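Local structure of glutaconate CoA-transferase subunit A (Acidaminococcus fermentans, 1POI) at residues K30-G42 against E279-L291. The protein catalyses the transfer of coenzyme A from acetyl-CoA to (R)-2-hydroxyglutarate and related acids such as glutaconate. Residues are numbered along the deposited sequence; the frame is centred on the assembly and turned at random.
Sequences KPYAAVFEILRQG and EWVFDLKDHDEYL
Arg-40 reaches across to the backbone carbonyl of Val-281. Arg-40 NE donates to Val-281 O at 3.1 Å, with an N-H...O angle of 158°. The oxygen lies near the guanidinium plane, but NE meets it from above the carbonyl plane. Leu-284 N reaches the same oxygen from the opposite face. Arg-40 NH2 adds a weak bond to it. The chain leaves with CG anti to the backbone N (chi1 -161°) and bends at chi3, which turns the guanidinium group toward Val-281. Leu-284 O sits over one guanidinium face, toward its rim, at a poor angle for a hydrogen bond.

Phe-36 fills the apolar part. Val-281 CG2 stands over the centre of its ring, a CH-pi contact at 3.7 Å from the centroid. Phe-36 CE2 also touches Tyr-290 CE1 at 3.6 Å. Ala-33 CB lies over one face of the His-287 ring.

Glu-37 OE1 forms a salt bridge with Arg-40 NH1 (2.7 Å), weakly angled but consistent with steadying the guanidinium group. His-287 NE2 bonds to Pro-241 O, and Tyr-290 OH to His-245 ND1.

Helix 32-40 lies between the Rossmann-like parallel sheet, where Ala-34 packs on strand 174-179, and helices 270-282 and 287-294. Met-59 of helix 55-62 touches Phe-36 and Val-281.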
ATOM      1  N   LYS A  30      20.107   8.975 -13.200  1.00 13.26           N
ATOM      2  CA  LYS A  30      21.412   8.679 -13.799  1.00 13.70           C
ATOM      3  C   LYS A  30      22.374   8.096 -12.725  1.00 16.63           C
ATOM      4  O   LYS A  30      22.395   8.547 -11.575  1.00 22.34           O
ATOM      5  CB  LYS A  30      22.019   9.967 -14.349  1.00 11.31           C
ATOM      6  CG  LYS A  30      22.278   9.973 -15.832  1.00  8.88           C
ATOM      7  CD  LYS A  30      21.018  10.156 -16.601  1.00  6.17           C
ATOM      8  CE  LYS A  30      21.308  10.077 -18.071  1.00 10.64           C
ATOM      9  NZ  LYS A  30      21.895   8.735 -18.392  1.00 15.23           N
ATOM     10  N   PRO A  31      23.207   7.110 -13.080  1.00 17.10           N
ATOM     11  CA  PRO A  31      24.095   6.587 -12.032  1.00 17.69           C
ATOM     12  C   PRO A  31      25.348   7.466 -11.778  1.00 20.05           C
ATOM     13  O   PRO A  31      26.478   7.102 -12.158  1.00 22.17           O
ATOM     14  CB  PRO A  31      24.446   5.204 -12.569  1.00 14.84           C
ATOM     15  CG  PRO A  31      24.523   5.471 -14.063  1.00 14.09           C
ATOM     16  CD  PRO A  31      23.291   6.301 -14.311  1.00 15.30           C
ATOM     17  N   TYR A  32      25.160   8.584 -11.075  1.00 18.97           N
ATOM     18  CA  TYR A  32      26.259   9.513 -10.777  1.00 13.56           C
ATOM     19  C   TYR A  32      27.340   9.038  -9.805  1.00 12.74           C
ATOM     20  O   TYR A  32      28.519   9.164 -10.113  1.00 10.06           O
ATOM     21  CB  TYR A  32      25.726  10.883 -10.339  1.00 10.90           C
ATOM     22  CG  TYR A  32      25.408  11.779 -11.511  1.00  6.53           C
ATOM     23  CD1 TYR A  32      26.415  12.429 -12.189  1.00  3.54           C
ATOM     24  CD2 TYR A  32      24.110  11.928 -11.973  1.00  3.49           C
ATOM     25  CE1 TYR A  32      26.149  13.188 -13.297  1.00  2.00           C
ATOM     26  CE2 TYR A  32      23.843  12.688 -13.085  1.00  2.00           C
ATOM     27  CZ  TYR A  32      24.871  13.311 -13.740  1.00  2.00           C
ATOM     28  OH  TYR A  32      24.638  14.025 -14.888  1.00  4.64           O
ATOM     29  N   ALA A  33      26.971   8.484  -8.651  1.00 13.10           N
ATOM     30  CA  ALA A  33      28.003   8.030  -7.708  1.00 15.77           C
ATOM     31  C   ALA A  33      29.037   7.183  -8.440  1.00 17.03           C
ATOM     32  O   ALA A  33      30.238   7.438  -8.349  1.00 17.46           O
ATOM     33  CB  ALA A  33      27.395   7.236  -6.571  1.00 14.45           C
ATOM     34  N   ALA A  34      28.531   6.258  -9.257  1.00 19.88           N
ATOM     35  CA  ALA A  34      29.338   5.338 -10.052  1.00 18.63           C
ATOM     36  C   ALA A  34      30.174   6.069 -11.085  1.00 17.25           C
ATOM     37  O   ALA A  34      31.373   5.833 -11.177  1.00 20.43           O
ATOM     38  CB  ALA A  34      28.448   4.324 -10.745  1.00 17.17           C
ATOM     39  N   VAL A  35      29.553   6.921 -11.891  1.00 14.44           N
ATOM     40  CA  VAL A  35      30.310   7.644 -12.897  1.00 10.49           C
ATOM     41  C   VAL A  35      31.468   8.387 -12.242  1.00 12.31           C
ATOM     42  O   VAL A  35      32.492   8.661 -12.869  1.00 13.42           O
ATOM     43  CB  VAL A  35      29.412   8.583 -13.700  1.00  7.29           C
ATOM     44  CG1 VAL A  35      30.239   9.629 -14.461  1.00  8.05           C
ATOM     45  CG2 VAL A  35      28.618   7.771 -14.674  1.00  6.16           C
ATOM     46  N   PHE A  36      31.343   8.659 -10.957  1.00 11.81           N
ATOM     47  CA  PHE A  36      32.420   9.337 -10.274  1.00 12.56           C
ATOM     48  C   PHE A  36      33.598   8.412 -10.065  1.00 10.81           C
ATOM     49  O   PHE A  36      34.727   8.811 -10.293  1.00 11.84           O
ATOM     50  CB  PHE A  36      31.956   9.924  -8.939  1.00 13.06           C
ATOM     51  CG  PHE A  36      31.494  11.341  -9.042  1.00 13.60           C
ATOM     52  CD1 PHE A  36      31.020  11.840 -10.250  1.00 12.31           C
ATOM     53  CD2 PHE A  36      31.559  12.191  -7.938  1.00 16.21           C
ATOM     54  CE1 PHE A  36      30.621  13.172 -10.373  1.00 14.98           C
ATOM     55  CE2 PHE A  36      31.164  13.533  -8.053  1.00 15.47           C
ATOM     56  CZ  PHE A  36      30.692  14.021  -9.277  1.00 15.00           C
ATOM     57  N   GLU A  37      33.332   7.177  -9.654  1.00 11.54           N
ATOM     58  CA  GLU A  37      34.381   6.193  -9.399  1.00 13.37           C
ATOM     59  C   GLU A  37      35.080   5.758 -10.708  1.00 15.25           C
ATOM     60  O   GLU A  37      36.293   5.528 -10.737  1.00 16.61           O
ATOM     61  CB  GLU A  37      33.812   4.996  -8.654  1.00 10.09           C
ATOM     62  CG  GLU A  37      34.878   4.101  -8.070  1.00 18.50           C
ATOM     63  CD  GLU A  37      35.474   4.611  -6.757  1.00 25.73           C
ATOM     64  OE1 GLU A  37      34.943   5.588  -6.169  1.00 24.83           O
ATOM     65  OE2 GLU A  37      36.463   3.996  -6.285  1.00 26.87           O
ATOM     66  N   ILE A  38      34.325   5.658 -11.792  1.00 11.24           N
ATOM     67  CA  ILE A  38      34.915   5.316 -13.067  1.00 11.66           C
ATOM     68  C   ILE A  38      36.017   6.348 -13.315  1.00 14.79           C
ATOM     69  O   ILE A  38      37.189   5.996 -13.459  1.00 20.47           O
ATOM     70  CB  ILE A  38      33.848   5.339 -14.185  1.00  9.95           C
ATOM     71  CG1 ILE A  38      33.029   4.044 -14.149  1.00  7.98           C
ATOM     72  CG2 ILE A  38      34.475   5.557 -15.531  1.00  9.91           C
ATOM     73  CD1 ILE A  38      31.805   4.033 -15.093  1.00  8.65           C
ATOM     74  N   LEU A  39      35.672   7.627 -13.266  1.00 18.23           N
ATOM     75  CA  LEU A  39      36.663   8.698 -13.470  1.00 21.14           C
ATOM     76  C   LEU A  39      37.813   8.619 -12.468  1.00 22.92           C
ATOM     77  O   LEU A  39      38.996   8.580 -12.835  1.00 22.73           O
ATOM     78  CB  LEU A  39      36.012  10.072 -13.326  1.00 18.05           C
ATOM     79  CG  LEU A  39      35.189  10.535 -14.505  1.00 15.42           C
ATOM     80  CD1 LEU A  39      34.685  11.924 -14.235  1.00 19.75           C
ATOM     81  CD2 LEU A  39      36.048  10.527 -15.735  1.00 15.48           C
ATOM     82  N   ARG A  40      37.438   8.587 -11.198  1.00 22.13           N
ATOM     83  CA  ARG A  40      38.380   8.525 -10.097  1.00 22.64           C
ATOM     84  C   ARG A  40      39.341   7.349 -10.243  1.00 21.99           C
ATOM     85  O   ARG A  40      40.430   7.368  -9.680  1.00 25.18           O
ATOM     86  CB  ARG A  40      37.598   8.418  -8.775  1.00 23.53           C
ATOM     87  CG  ARG A  40      38.353   8.789  -7.509  1.00 24.55           C
ATOM     88  CD  ARG A  40      37.466   8.692  -6.275  1.00 22.81           C
ATOM     89  NE  ARG A  40      36.415   9.701  -6.327  1.00 29.61           N
ATOM     90  CZ  ARG A  40      35.138   9.478  -6.029  1.00 29.62           C
ATOM     91  NH1 ARG A  40      34.739   8.277  -5.644  1.00 32.29           N
ATOM     92  NH2 ARG A  40      34.247  10.451  -6.158  1.00 29.34           N
ATOM     93  N   GLN A  41      38.962   6.330 -11.006  1.00 20.52           N
ATOM     94  CA  GLN A  41      39.839   5.173 -11.144  1.00 17.75           C
ATOM     95  C   GLN A  41      40.749   5.138 -12.377  1.00 18.38           C
ATOM     96  O   GLN A  41      41.502   4.193 -12.580  1.00 18.62           O
ATOM     97  CB  GLN A  41      39.042   3.880 -10.983  1.00 13.58           C
ATOM     98  CG  GLN A  41      38.692   3.579  -9.541  1.00  9.17           C
ATOM     99  CD  GLN A  41      38.233   2.170  -9.359  1.00 14.12           C
ATOM    100  OE1 GLN A  41      38.753   1.259  -9.994  1.00 19.74           O
ATOM    101  NE2 GLN A  41      37.260   1.965  -8.490  1.00 14.98           N
ATOM    102  N   GLY A  42      40.719   6.198 -13.168  1.00 17.92           N
ATOM    103  CA  GLY A  42      41.553   6.238 -14.340  1.00 15.00           C
ATOM    104  C   GLY A  42      41.035   5.299 -15.407  1.00 17.42           C
ATOM    105  O   GLY A  42      41.758   4.968 -16.356  1.00 20.89           O
ATOM    106  N   GLU A 279      37.677  19.171  -7.500  1.00 24.78           N
ATOM    107  CA  GLU A 279      36.983  19.386  -6.234  1.00 22.30           C
ATOM    108  C   GLU A 279      35.915  18.356  -5.899  1.00 20.59           C
ATOM    109  O   GLU A 279      35.915  17.786  -4.805  1.00 18.96           O
ATOM    110  CB  GLU A 279      36.343  20.765  -6.242  1.00 22.67           C
ATOM    111  CG  GLU A 279      35.495  21.068  -5.026  1.00 22.68           C
ATOM    112  CD  GLU A 279      34.744  22.379  -5.172  1.00 24.14           C
ATOM    113  OE1 GLU A 279      34.703  22.914  -6.303  1.00 26.23           O
ATOM    114  OE2 GLU A 279      34.199  22.877  -4.164  1.00 21.01           O
ATOM    115  N   TRP A 280      34.996  18.136  -6.837  1.00 20.98           N
ATOM    116  CA  TRP A 280      33.886  17.190  -6.638  1.00 21.10           C
ATOM    117  C   TRP A 280      34.183  15.697  -6.858  1.00 22.97           C
ATOM    118  O   TRP A 280      33.619  14.834  -6.166  1.00 22.22           O
ATOM    119  CB  TRP A 280      32.683  17.622  -7.482  1.00 19.47           C
ATOM    120  CG  TRP A 280      32.082  18.901  -6.986  1.00 18.36           C
ATOM    121  CD1 TRP A 280      32.313  20.154  -7.465  1.00 18.29           C
ATOM    122  CD2 TRP A 280      31.248  19.060  -5.834  1.00 19.08           C
ATOM    123  NE1 TRP A 280      31.699  21.085  -6.669  1.00 16.52           N
ATOM    124  CE2 TRP A 280      31.036  20.443  -5.663  1.00 15.89           C
ATOM    125  CE3 TRP A 280      30.663  18.164  -4.926  1.00 21.18           C
ATOM    126  CZ2 TRP A 280      30.268  20.955  -4.627  1.00 12.04           C
ATOM    127  CZ3 TRP A 280      29.895  18.679  -3.887  1.00 17.58           C
ATOM    128  CH2 TRP A 280      29.709  20.063  -3.752  1.00 16.29           C
ATOM    129  N   VAL A 281      35.085  15.399  -7.795  1.00 21.57           N
ATOM    130  CA  VAL A 281      35.443  14.024  -8.104  1.00 18.66           C
ATOM    131  C   VAL A 281      36.764  13.528  -7.514  1.00 20.15           C
ATOM    132  O   VAL A 281      36.795  12.795  -6.508  1.00 19.56           O
ATOM    133  CB  VAL A 281      35.497  13.814  -9.621  1.00 19.34           C
ATOM    134  CG1 VAL A 281      35.712  12.348  -9.936  1.00 20.15           C
ATOM    135  CG2 VAL A 281      34.219  14.325 -10.265  1.00 19.96           C
ATOM    136  N   PHE A 282      37.857  13.998  -8.106  1.00 17.90           N
ATOM    137  CA  PHE A 282      39.190  13.559  -7.726  1.00 14.86           C
ATOM    138  C   PHE A 282      39.626  13.812  -6.299  1.00 19.45           C
ATOM    139  O   PHE A 282      40.322  12.983  -5.712  1.00 22.68           O
ATOM    140  CB  PHE A 282      40.193  14.083  -8.734  1.00  9.34           C
ATOM    141  CG  PHE A 282      39.821  13.754 -10.159  1.00  9.59           C
ATOM    142  CD1 PHE A 282      39.770  12.424 -10.591  1.00  5.21           C
ATOM    143  CD2 PHE A 282      39.472  14.765 -11.056  1.00  8.61           C
ATOM    144  CE1 PHE A 282      39.375  12.107 -11.880  1.00  5.37           C
ATOM    145  CE2 PHE A 282      39.065  14.454 -12.372  1.00  9.11           C
ATOM    146  CZ  PHE A 282      39.018  13.125 -12.785  1.00  5.87           C
ATOM    147  N   ASP A 283      39.188  14.919  -5.715  1.00 21.61           N
ATOM    148  CA  ASP A 283      39.558  15.217  -4.345  1.00 22.44           C
ATOM    149  C   ASP A 283      38.796  14.459  -3.268  1.00 21.92           C
ATOM    150  O   ASP A 283      39.265  14.396  -2.130  1.00 21.60           O
ATOM    151  CB  ASP A 283      39.485  16.722  -4.076  1.00 28.41           C
ATOM    152  CG  ASP A 283      40.775  17.450  -4.452  1.00 34.76           C
ATOM    153  OD1 ASP A 283      41.875  16.841  -4.396  1.00 35.15           O
ATOM    154  OD2 ASP A 283      40.686  18.646  -4.806  1.00 39.51           O
ATOM    155  N   LEU A 284      37.661  13.847  -3.611  1.00 22.80           N
ATOM    156  CA  LEU A 284      36.870  13.125  -2.606  1.00 23.28           C
ATOM    157  C   LEU A 284      37.146  11.620  -2.588  1.00 23.17           C
ATOM    158  O   LEU A 284      37.099  10.972  -3.627  1.00 24.58           O
ATOM    159  CB  LEU A 284      35.382  13.392  -2.821  1.00 25.58           C
ATOM    160  CG  LEU A 284      35.041  14.869  -3.029  1.00 27.47           C
ATOM    161  CD1 LEU A 284      33.562  15.046  -3.249  1.00 31.92           C
ATOM    162  CD2 LEU A 284      35.476  15.653  -1.827  1.00 26.69           C
ATOM    163  N   LYS A 285      37.401  11.075  -1.399  1.00 23.00           N
ATOM    164  CA  LYS A 285      37.711   9.657  -1.197  1.00 22.58           C
ATOM    165  C   LYS A 285      36.598   8.672  -1.531  1.00 22.01           C
ATOM    166  O   LYS A 285      36.863   7.536  -1.919  1.00 25.15           O
ATOM    167  CB  LYS A 285      38.142   9.413   0.249  1.00 25.14           C
ATOM    168  CG  LYS A 285      38.560   7.982   0.533  1.00 31.41           C
ATOM    169  CD  LYS A 285      38.675   7.694   2.025  1.00 37.29           C
ATOM    170  CE  LYS A 285      38.986   6.207   2.275  1.00 39.73           C
ATOM    171  NZ  LYS A 285      38.959   5.806   3.720  1.00 41.81           N
ATOM    172  N   ASP A 286      35.358   9.071  -1.303  1.00 21.53           N
ATOM    173  CA  ASP A 286      34.225   8.196  -1.573  1.00 20.03           C
ATOM    174  C   ASP A 286      32.921   8.976  -1.591  1.00 19.74           C
ATOM    175  O   ASP A 286      32.917  10.183  -1.323  1.00 18.12           O
ATOM    176  CB  ASP A 286      34.160   7.076  -0.541  1.00 18.23           C
ATOM    177  CG  ASP A 286      34.113   7.588   0.861  1.00 15.63           C
ATOM    178  OD1 ASP A 286      33.948   8.806   1.025  1.00 16.86           O
ATOM    179  OD2 ASP A 286      34.220   6.776   1.810  1.00 18.49           O
ATOM    180  N   HIS A 287      31.824   8.274  -1.878  1.00 20.14           N
ATOM    181  CA  HIS A 287      30.499   8.882  -1.976  1.00 18.40           C
ATOM    182  C   HIS A 287      30.041   9.561  -0.676  1.00 18.22           C
ATOM    183  O   HIS A 287      29.418  10.625  -0.708  1.00 17.93           O
ATOM    184  CB  HIS A 287      29.462   7.857  -2.450  1.00 14.44           C
ATOM    185  CG  HIS A 287      28.148   8.470  -2.818  1.00 13.48           C
ATOM    186  ND1 HIS A 287      28.001   9.339  -3.878  1.00  8.95           N
ATOM    187  CD2 HIS A 287      26.909   8.301  -2.296  1.00 13.53           C
ATOM    188  CE1 HIS A 287      26.730   9.675  -3.991  1.00 11.38           C
ATOM    189  NE2 HIS A 287      26.044   9.059  -3.045  1.00  9.58           N
ATOM    190  N   ASP A 288      30.332   8.950   0.462  1.00 14.03           N
ATOM    191  CA  ASP A 288      29.970   9.565   1.706  1.00 15.17           C
ATOM    192  C   ASP A 288      30.501  11.006   1.710  1.00 19.26           C
ATOM    193  O   ASP A 288      29.741  11.935   1.929  1.00 24.53           O
ATOM    194  CB  ASP A 288      30.522   8.749   2.869  1.00 12.48           C
ATOM    195  CG  ASP A 288      29.608   7.594   3.245  1.00 12.93           C
ATOM    196  OD1 ASP A 288      28.589   7.388   2.558  1.00 15.42           O
ATOM    197  OD2 ASP A 288      29.867   6.913   4.251  1.00 13.89           O
ATOM    198  N   GLU A 289      31.771  11.191   1.350  1.00 20.03           N
ATOM    199  CA  GLU A 289      32.392  12.508   1.290  1.00 19.04           C
ATOM    200  C   GLU A 289      31.610  13.467   0.428  1.00 18.55           C
ATOM    201  O   GLU A 289      31.590  14.677   0.681  1.00 20.57           O
ATOM    202  CB  GLU A 289      33.813  12.420   0.733  1.00 20.64           C
ATOM    203  CG  GLU A 289      34.764  11.702   1.642  1.00 21.26           C
ATOM    204  CD  GLU A 289      36.132  12.337   1.700  1.00 24.21           C
ATOM    205  OE1 GLU A 289      36.500  13.101   0.778  1.00 25.09           O
ATOM    206  OE2 GLU A 289      36.840  12.070   2.696  1.00 26.76           O
ATOM    207  N   TYR A 290      31.027  12.942  -0.635  1.00 15.66           N
ATOM    208  CA  TYR A 290      30.236  13.758  -1.541  1.00 15.67           C
ATOM    209  C   TYR A 290      28.972  14.228  -0.799  1.00 17.00           C
ATOM    210  O   TYR A 290      28.616  15.409  -0.829  1.00 19.00           O
ATOM    211  CB  TYR A 290      29.884  12.933  -2.781  1.00  7.05           C
ATOM    212  CG  TYR A 290      29.012  13.627  -3.808  1.00  6.57           C
ATOM    213  CD1 TYR A 290      29.565  14.478  -4.750  1.00  2.00           C
ATOM    214  CD2 TYR A 290      27.634  13.373  -3.882  1.00  5.83           C
ATOM    215  CE1 TYR A 290      28.794  15.052  -5.735  1.00  2.00           C
ATOM    216  CE2 TYR A 290      26.855  13.956  -4.874  1.00  2.00           C
ATOM    217  CZ  TYR A 290      27.443  14.791  -5.795  1.00  2.00           C
ATOM    218  OH  TYR A 290      26.684  15.377  -6.784  1.00  2.00           O
ATOM    219  N   LEU A 291      28.328  13.307  -0.091  1.00 16.57           N
ATOM    220  CA  LEU A 291      27.101  13.625   0.646  1.00 16.49           C
ATOM    221  C   LEU A 291      27.369  14.662   1.720  1.00 18.83           C
ATOM    222  O   LEU A 291      26.639  15.658   1.851  1.00 22.26           O
ATOM    223  CB  LEU A 291      26.496  12.359   1.267  1.00  7.33           C
ATOM    224  CG  LEU A 291      26.040  11.325   0.230  1.00  6.65           C
ATOM    225  CD1 LEU A 291      25.442  10.137   0.933  1.00  9.01           C
ATOM    226  CD2 LEU A 291      25.038  11.930  -0.766  1.00  4.84           C
TER
HETATM  227  O   HOH W   1      35.482   4.941  -3.441  1.00 21.12           O